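Local coordinates for protein transcriptional regulator, MarR family (Bacillus cereus, PDB 4XRF) that probably binds DNA as a MarR-family winged helix-turn-helix regulator of transcription, and can take up small hydrophobic molecules such as isoquinoline and lauric acid, at residues S48-L53 with V89-T94. Sequence-based numbering, arbitrary orientation.
Sequences SRATTL and VIIELT. With PO4 (phosphate ion), chain D.
Ser-48 and Ile-91 form an antiparallel hydrogen-bonded pair in which each residue donates one backbone bond and accepts one in return: Ser-48 N reaches Ile-91 O at 2.9 Å, and Ile-91 N returns to Ser-48 O at 2.8 Å, almost straight at the hydrogen (172°). One residue on, Arg-49 and Ile-90 make the neighbouring non-hydrogen-bonded pair. The pairing then runs directly into a helix, whose first residue still obeys the sheet: Ala-50 N gives its hydrogen to Val-89 O at 3.0 Å. That carbonyl is gripped further by a water, which also bonds weakly to Thr-51 N, and by a CA-H...O contact from Arg-49.

Apolar contacts follow the two faces of the sheet. On the face bearing Ile-91, its CG1 branch, turned anti to its own carbonyl carbon (chi1 -45°), touches both Ala-50 CB and Leu-53 CD1, which approach it roughly at right angles, the latter at 3.9 Å. Leu-53 slants across Ile-91 from the first turn of the helix, and both also pack on Ile-68 of helix 61-73. Ala-50 CB meets Val-89 CG1 more loosely, at 4.2 Å. On the other face, the aliphatic part of Arg-49 rests through CG against Ile-90 CD1, 3.8 Å away.

Beyond that methyl the arginine chain bends at chi3 (-66°), and NH1 donates to O4 of a phosphate ion at 2.7 Å. The phosphorus lies in the guanidinium plane, at its edge; the ion probably comes from the crystallisation liquor.

Strand 89-93 is the middle strand, bonded along its other edge to strand 77-81. A short strand leading straight into a helix and closing a three-stranded antiparallel sheet is characteristic of the winged helix-turn-helix fold of MarR regulators, here tying the helix-turn-helix to the wing.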
loop_
_atom_site.group_PDB
_atom_site.type_symbol
_atom_site.label_atom_id
_atom_site.label_comp_id
_atom_site.label_asym_id
_atom_site.label_seq_id
_atom_site.Cartn_x
_atom_site.Cartn_y
_atom_site.Cartn_z
ATOM N N SER A 48 18.137 -25.322 9.659
ATOM C CA SER A 48 17.532 -25.992 8.510
ATOM C C SER A 48 18.127 -25.512 7.182
ATOM O O SER A 48 18.620 -24.383 7.095
ATOM C CB SER A 48 16.013 -25.736 8.506
ATOM O OG SER A 48 15.456 -25.810 9.814
ATOM N N ARG A 49 18.057 -26.360 6.155
ATOM C CA ARG A 49 18.437 -25.972 4.803
ATOM C C ARG A 49 17.560 -24.853 4.261
ATOM O O ARG A 49 16.341 -24.824 4.514
ATOM C CB ARG A 49 18.390 -27.170 3.839
ATOM C CG ARG A 49 19.529 -28.169 4.008
ATOM C CD ARG A 49 19.418 -29.302 2.983
ATOM N NE ARG A 49 18.215 -30.079 3.255
ATOM C CZ ARG A 49 17.465 -30.684 2.339
ATOM N NH1 ARG A 49 17.761 -30.606 1.039
ATOM N NH2 ARG A 49 16.404 -31.367 2.737
ATOM N N ALA A 50 18.186 -23.949 3.503
ATOM C CA ALA A 50 17.474 -22.838 2.860
ATOM C C ALA A 50 16.451 -23.392 1.866
ATOM O O ALA A 50 15.375 -22.852 1.722
ATOM C CB ALA A 50 18.452 -21.895 2.159
ATOM N N THR A 51 16.787 -24.478 1.182
ATOM C CA THR A 51 15.828 -25.117 0.266
ATOM C C THR A 51 14.578 -25.667 0.989
ATOM O O THR A 51 13.485 -25.591 0.456
ATOM C CB THR A 51 16.498 -26.182 -0.609
ATOM O OG1 THR A 51 17.180 -27.109 0.235
ATOM C CG2 THR A 51 17.524 -25.529 -1.560
ATOM N N THR A 52 14.739 -26.183 2.206
ATOM C CA THR A 52 13.604 -26.623 3.021
ATOM C C THR A 52 12.699 -25.438 3.457
ATOM O O THR A 52 11.468 -25.544 3.447
ATOM C CB THR A 52 14.082 -27.411 4.260
ATOM O OG1 THR A 52 14.859 -28.546 3.847
ATOM C CG2 THR A 52 12.911 -27.899 5.093
ATOM N N LEU A 53 13.310 -24.319 3.838
ATOM C CA LEU A 53 12.560 -23.110 4.131
ATOM C C LEU A 53 11.708 -22.687 2.930
ATOM O O LEU A 53 10.515 -22.419 3.085
ATOM C CB LEU A 53 13.505 -21.981 4.536
ATOM C CG LEU A 53 14.217 -22.111 5.885
ATOM C CD1 LEU A 53 15.171 -20.933 6.072
ATOM C CD2 LEU A 53 13.217 -22.179 7.037
ATOM N N VAL A 89 23.444 -25.040 1.952
ATOM C CA VAL A 89 23.297 -23.756 2.654
ATOM C C VAL A 89 22.367 -23.966 3.847
ATOM O O VAL A 89 21.193 -24.341 3.677
ATOM C CB VAL A 89 22.712 -22.679 1.709
ATOM C CG1 VAL A 89 22.579 -21.324 2.411
ATOM C CG2 VAL A 89 23.530 -22.554 0.425
ATOM N N ILE A 90 22.902 -23.735 5.045
ATOM C CA ILE A 90 22.158 -23.897 6.285
ATOM C C ILE A 90 21.824 -22.537 6.928
ATOM O O ILE A 90 22.695 -21.660 7.043
ATOM C CB ILE A 90 22.940 -24.735 7.316
ATOM C CG1 ILE A 90 23.480 -26.033 6.701
ATOM C CG2 ILE A 90 22.087 -24.995 8.557
ATOM C CD1 ILE A 90 22.426 -27.018 6.266
ATOM N N ILE A 91 20.568 -22.391 7.358
ATOM C CA ILE A 91 20.099 -21.205 8.064
ATOM C C ILE A 91 19.799 -21.564 9.523
ATOM O O ILE A 91 19.203 -22.607 9.820
ATOM C CB ILE A 91 18.845 -20.574 7.398
ATOM C CG1 ILE A 91 18.995 -20.489 5.868
ATOM C CG2 ILE A 91 18.519 -19.213 8.012
ATOM C CD1 ILE A 91 20.219 -19.745 5.375
ATOM N N GLU A 92 20.212 -20.682 10.422
ATOM C CA GLU A 92 20.135 -20.928 11.845
ATOM C C GLU A 92 19.737 -19.655 12.583
ATOM O O GLU A 92 20.246 -18.587 12.285
ATOM C CB GLU A 92 21.505 -21.357 12.335
ATOM C CG GLU A 92 21.517 -21.794 13.776
ATOM C CD GLU A 92 22.844 -22.405 14.166
ATOM O OE1 GLU A 92 23.821 -21.649 14.387
ATOM O OE2 GLU A 92 22.908 -23.643 14.246
ATOM N N LEU A 93 18.855 -19.797 13.567
ATOM C CA LEU A 93 18.451 -18.699 14.447
ATOM C C LEU A 93 19.649 -18.244 15.290
ATOM O O LEU A 93 20.408 -19.078 15.791
ATOM C CB LEU A 93 17.347 -19.224 15.351
ATOM C CG LEU A 93 16.098 -18.458 15.723
ATOM C CD1 LEU A 93 15.456 -17.732 14.543
ATOM C CD2 LEU A 93 15.145 -19.454 16.371
ATOM N N THR A 94 19.859 -16.939 15.421
ATOM C CA THR A 94 20.851 -16.458 16.393
ATOM C C THR A 94 20.182 -16.309 17.764
ATOM O O THR A 94 18.959 -16.448 17.883
ATOM C CB THR A 94 21.517 -15.128 15.970
ATOM O OG1 THR A 94 20.519 -14.111 15.837
ATOM C CG2 THR A 94 22.258 -15.281 14.645
HETATM P P PO4 D . 15.875 -32.229 -1.537
HETATM O O1 PO4 D . 16.886 -33.293 -1.376
HETATM O O2 PO4 D . 15.267 -32.280 -2.946
HETATM O O3 PO4 D . 14.797 -32.343 -0.518
HETATM O O4 PO4 D . 16.560 -30.832 -1.404
HETATM O O HOH W 1 19.953 -25.422 1.197
#